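Local coordinates for protein GIL01 gp7 (Bacillus phage pGIL01, PDB 6N7O) that probably inhibits the LexA repressor of the Bacillus host as a small dimeric phage protein, at residues L8-I11 with I12-Q16; K24-V27 with I28-M32. All blocks are in the same frame, centred on the assembly; numbering follows the deposited sequence. Where two conformers were deposited one is given.

Interaction 1 (L8-I11 with I12-Q16)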
loop_
_atom_site.group_PDB
_atom_site.type_symbol
_atom_site.label_atom_id
_atom_site.label_comp_id
_atom_site.label_asym_id
_atom_site.label_seq_id
_atom_site.Cartn_x
_atom_site.Cartn_y
_atom_site.Cartn_z
ATOM N N LEU A 8 7.757 -3.421 -2.627
ATOM C CA LEU A 8 7.898 -4.852 -2.385
ATOM C C LEU A 8 8.179 -5.147 -0.912
ATOM O O LEU A 8 7.646 -6.117 -0.360
ATOM C CB LEU A 8 8.994 -5.423 -3.282
ATOM C CG LEU A 8 8.514 -5.662 -4.721
ATOM C CD1 LEU A 8 9.645 -6.039 -5.662
ATOM C CD2 LEU A 8 7.411 -6.730 -4.761
ATOM N N ASP A 9 8.989 -4.315 -0.251
ATOM C CA ASP A 9 9.235 -4.549 1.172
ATOM C C ASP A 9 7.973 -4.353 2.008
ATOM O O ASP A 9 7.783 -5.057 3.011
ATOM C CB ASP A 9 10.375 -3.658 1.682
ATOM C CG ASP A 9 11.753 -4.198 1.297
ATOM O OD1 ASP A 9 11.846 -5.370 0.877
ATOM O OD2 ASP A 9 12.752 -3.460 1.414
ATOM N N PHE A 10 7.086 -3.422 1.618
ATOM C CA PHE A 10 5.816 -3.298 2.326
ATOM C C PHE A 10 4.950 -4.522 2.085
ATOM O O PHE A 10 4.327 -5.038 3.020
ATOM C CB PHE A 10 5.086 -2.018 1.896
ATOM C CG PHE A 10 3.770 -1.794 2.600
ATOM C CD1 PHE A 10 3.631 -2.049 3.960
ATOM C CD2 PHE A 10 2.674 -1.298 1.906
ATOM C CE1 PHE A 10 2.423 -1.815 4.607
ATOM C CE2 PHE A 10 1.467 -1.056 2.547
ATOM C CZ PHE A 10 1.330 -1.325 3.897
ATOM N N ILE A 11 4.925 -5.028 0.848
ATOM C CA ILE A 11 4.194 -6.262 0.573
ATOM C C ILE A 11 4.715 -7.402 1.443
ATOM O O ILE A 11 3.935 -8.212 1.969
ATOM C CB ILE A 11 4.278 -6.606 -0.925
ATOM C CG1 ILE A 11 3.491 -5.583 -1.740
ATOM C CG2 ILE A 11 3.746 -8.002 -1.198
ATOM C CD1 ILE A 11 3.779 -5.648 -3.243
ATOM N N ILE A 12 6.035 -7.494 1.604
ATOM C CA ILE A 12 6.608 -8.535 2.460
ATOM C C ILE A 12 6.174 -8.323 3.907
ATOM O O ILE A 12 5.815 -9.281 4.608
ATOM C CB ILE A 12 8.141 -8.558 2.325
ATOM C CG1 ILE A 12 8.538 -8.962 0.909
ATOM C CG2 ILE A 12 8.772 -9.536 3.338
ATOM C CD1 ILE A 12 9.973 -8.703 0.607
ATOM N N GLU A 13 6.207 -7.069 4.377
ATOM C CA GLU A 13 5.760 -6.774 5.737
ATOM C C GLU A 13 4.331 -7.250 5.975
ATOM O O GLU A 13 4.025 -7.787 7.044
ATOM C CB GLU A 13 5.882 -5.272 6.027
ATOM C CG GLU A 13 5.464 -4.909 7.441
ATOM C CD GLU A 13 5.363 -3.397 7.676
ATOM O OE1 GLU A 13 4.928 -3.015 8.772
ATOM O OE2 GLU A 13 5.721 -2.600 6.774
ATOM N N LEU A 14 3.428 -7.035 5.007
ATOM C CA LEU A 14 2.072 -7.554 5.143
ATOM C C LEU A 14 2.060 -9.077 5.098
ATOM O O LEU A 14 1.450 -9.734 5.950
ATOM C CB LEU A 14 1.182 -6.972 4.038
ATOM C CG LEU A 14 1.028 -5.453 4.046
ATOM C CD1 LEU A 14 0.420 -4.938 2.739
ATOM C CD2 LEU A 14 0.184 -5.004 5.231
ATOM N N SER A 15 2.765 -9.653 4.129
ATOM C CA SER A 15 2.693 -11.094 3.904
ATOM C C SER A 15 3.217 -11.887 5.092
ATOM O O SER A 15 2.742 -12.995 5.360
ATOM C CB SER A 15 3.475 -11.444 2.639
ATOM O OG SER A 15 2.938 -10.758 1.525
ATOM N N GLN A 16 4.197 -11.342 5.812
ATOM C CA GLN A 16 4.813 -12.093 6.898
ATOM C C GLN A 16 3.968 -12.099 8.165
ATOM O O GLN A 16 4.218 -12.921 9.047
ATOM C CB GLN A 16 6.198 -11.529 7.206
ATOM C CG GLN A 16 6.168 -10.158 7.865
ATOM C CD GLN A 16 7.552 -9.524 7.965
ATOM O OE1 GLN A 16 8.501 -9.965 7.316
ATOM N NE2 GLN A 16 7.667 -8.488 8.785
#
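Phe10 and Leu14 meet one turn apart on helix 2-16. CG of Phe10 is anti to the backbone N (chi1 -179°), which swings the ring along the helix toward the next turn. There Leu14 CD1 sits over one face of the ring, 4.0 Å from the centroid of the Phe10 ring and offset toward the rim. This is a CH-pi contact. Glu13 approaches the same ring at its edge: its OE2 lies in the ring plane, 3.5 Å from Phe10 CD1. The Glu13 chain is fully extended, and its carboxylate plane is turned 69° from the ring. Its two oxygens are held by Tyr26 and Arg30 of the same chain. Helix 2-16 is the first of the two helices of each subunit, joined by a loop and the short strand 21-23 into a helical hairpin. Phe10 packs on Arg30 and Leu31 of helix 24-34. Leu14 packs on Val27 of the second subunit, so the hydrophobic side of the helix helps to build the dimer. On another side, Ser15 turns its hydroxyl back to the preceding turn. In one of its two conformers, Ser15 OG gives a hydrogen bond to Ile11 O at 2.8 Å, from above the carbonyl plane; Ile11 O also accepts from Ser15 N. Ile12 runs beside Asp9, with Ile12 CD1 3.8 Å from Asp9 OD1.

Interaction 2 (K24-V27 with I28-M32)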
loop_
_atom_site.group_PDB
_atom_site.type_symbol
_atom_site.label_atom_id
_atom_site.label_comp_id
_atom_site.label_asym_id
_atom_site.label_seq_id
_atom_site.Cartn_x
_atom_site.Cartn_y
_atom_site.Cartn_z
ATOM N N LYS A 24 -6.515 0.392 8.312
ATOM C CA LYS A 24 -6.479 1.171 7.079
ATOM C C LYS A 24 -5.551 2.372 7.219
ATOM O O LYS A 24 -4.796 2.702 6.296
ATOM C CB LYS A 24 -7.891 1.632 6.710
ATOM C CG LYS A 24 -8.053 2.136 5.280
ATOM C CD LYS A 24 -9.441 2.708 5.040
ATOM C CE LYS A 24 -9.594 4.131 5.589
ATOM N NZ LYS A 24 -10.957 4.660 5.445
ATOM N N SER A 25 -5.615 3.056 8.363
ATOM C CA SER A 25 -4.731 4.195 8.577
ATOM C C SER A 25 -3.265 3.782 8.486
ATOM O O SER A 25 -2.436 4.531 7.953
ATOM C CB SER A 25 -5.026 4.846 9.926
ATOM O OG SER A 25 -4.790 3.928 10.972
ATOM N N TYR A 26 -2.924 2.589 8.993
ATOM C CA TYR A 26 -1.549 2.111 8.882
ATOM C C TYR A 26 -1.154 1.884 7.425
ATOM O O TYR A 26 -0.050 2.260 7.014
ATOM C CB TYR A 26 -1.347 0.821 9.675
ATOM C CG TYR A 26 0.099 0.372 9.643
ATOM C CD1 TYR A 26 1.078 1.119 10.276
ATOM C CD2 TYR A 26 0.484 -0.775 8.964
ATOM C CE1 TYR A 26 2.407 0.734 10.251
ATOM C CE2 TYR A 26 1.815 -1.176 8.933
ATOM C CZ TYR A 26 2.775 -0.416 9.582
ATOM O OH TYR A 26 4.105 -0.790 9.575
ATOM N N VAL A 27 -2.024 1.231 6.645
ATOM C CA VAL A 27 -1.723 1.012 5.227
ATOM C C VAL A 27 -1.490 2.346 4.531
ATOM O O VAL A 27 -0.536 2.513 3.764
ATOM C CB VAL A 27 -2.851 0.213 4.541
ATOM C CG1 VAL A 27 -2.656 0.149 3.034
ATOM C CG2 VAL A 27 -2.934 -1.208 5.119
ATOM N N ILE A 28 -2.358 3.319 4.796
ATOM C CA ILE A 28 -2.205 4.631 4.170
ATOM C C ILE A 28 -0.884 5.268 4.585
ATOM O O ILE A 28 -0.141 5.792 3.747
ATOM C CB ILE A 28 -3.398 5.524 4.536
ATOM C CG1 ILE A 28 -4.660 5.030 3.814
ATOM C CG2 ILE A 28 -3.078 6.998 4.245
ATOM C CD1 ILE A 28 -5.931 5.729 4.275
ATOM N N ASP A 29 -0.574 5.240 5.886
ATOM C CA ASP A 29 0.691 5.802 6.356
ATOM C C ASP A 29 1.871 5.170 5.627
ATOM O O ASP A 29 2.785 5.870 5.186
ATOM C CB ASP A 29 0.851 5.605 7.863
ATOM C CG ASP A 29 0.020 6.582 8.685
ATOM O OD1 ASP A 29 -0.566 7.527 8.116
ATOM O OD2 ASP A 29 -0.038 6.404 9.922
ATOM N N ARG A 30 1.864 3.842 5.492
ATOM C CA ARG A 30 3.009 3.166 4.877
ATOM C C ARG A 30 3.129 3.504 3.394
ATOM O O ARG A 30 4.244 3.688 2.880
ATOM C CB ARG A 30 2.903 1.655 5.067
ATOM C CG ARG A 30 3.038 1.223 6.516
ATOM C CD ARG A 30 4.484 1.253 7.000
ATOM N NE ARG A 30 5.282 0.189 6.385
ATOM C CZ ARG A 30 6.239 0.407 5.488
ATOM N NH1 ARG A 30 6.510 1.646 5.105
ATOM N NH2 ARG A 30 6.928 -0.607 4.971
ATOM N N LEU A 31 1.999 3.561 2.684
ATOM C CA LEU A 31 2.046 3.878 1.262
ATOM C C LEU A 31 2.495 5.320 1.042
ATOM O O LEU A 31 3.190 5.616 0.064
ATOM C CB LEU A 31 0.684 3.629 0.617
ATOM C CG LEU A 31 0.244 2.161 0.554
ATOM C CD1 LEU A 31 -1.153 2.034 0.011
ATOM C CD2 LEU A 31 1.227 1.371 -0.311
ATOM N N MET A 32 2.120 6.234 1.936
ATOM C CA MET A 32 2.643 7.587 1.817
ATOM C C MET A 32 4.144 7.617 2.049
ATOM O O MET A 32 4.850 8.420 1.429
ATOM C CB MET A 32 1.920 8.515 2.785
ATOM C CG MET A 32 0.478 8.732 2.385
ATOM S SD MET A 32 -0.319 9.976 3.397
ATOM C CE MET A 32 0.762 11.371 3.096
HETATM O O HOH W 1 -3.200 7.482 8.040
HETATM O O HOH W 2 -1.791 4.939 11.637
#
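Tyr26 and Arg30 lie side by side on one side of helix 24-34. Arg30 CG is over one face of the Tyr26 ring, 3.7 Å from its centroid, in a CH-pi contact. The Arg30 chain bends at chi2 and chi3 (-77° and -71°), which carries it across the ring toward the hydroxyl end. Arg30 CD comes within 3.3 Å of Tyr26 OH. Glu13 of helix 2-16 takes Tyr26 OH in a probable hydrogen bond and Arg30 NE in a salt bridge, while Arg30 NH1 bonds to Gln33. Ser25 and Asp29 are bridged by water. Water 1 donates to Ser25 O and, at 2.6 Å, to Asp29 OD1. Ser25 O thus accepts from this water and also from Asp29 N, at 2.9 Å. Water 2 donates to Asp29 OD2, so each carboxylate oxygen of Asp29 has a water partner. In one of the two conformers of Ser25, water 2 also bonds to Ser25 OG at 3.2 Å; this second bridge is less certain than the first. The same conformer bonds to the hydroxyl of Ser23, which also takes Tyr26 N, consistent with an N-cap of helix 24-34, and Lys24 NZ reaches Lys19 O of the second subunit. Lys24 O accepts from Ile28 N. The apolar side is simpler: Val27 CG1 lies 3.9 Å from Leu31 CD1, the two side chains pointing the same way. Like Tyr26-Arg30, this is an i, i+4 pair on successive helical turns. Helix 24-34 directly follows strand 21-23, and its Val27, Ile28 and Leu31 pack on helix 2-16 of the second subunit.

Interactions 1 and 2 lie on the two helices of one subunit, in series along the chain. Their centres are about 13 Å apart, on opposite sides of the chain's centre. Side chains join them directly. Glu13 OE1 is 2.5 Å from Tyr26 OH, a probable hydrogen bond, and Glu13 OE2 is 2.8 Å from Arg30 NE in a salt bridge. One carboxylate thus ties both members of the Tyr26-Arg30 pair to the first helix. Beside it, Phe10 CE1 packs 3.5 Å from Arg30 CB, and Phe10 CE2 3.8 Å from Leu31 CD2. Both contacts also touch the second subunit, so intrachain and dimer packing share residues such as Leu31.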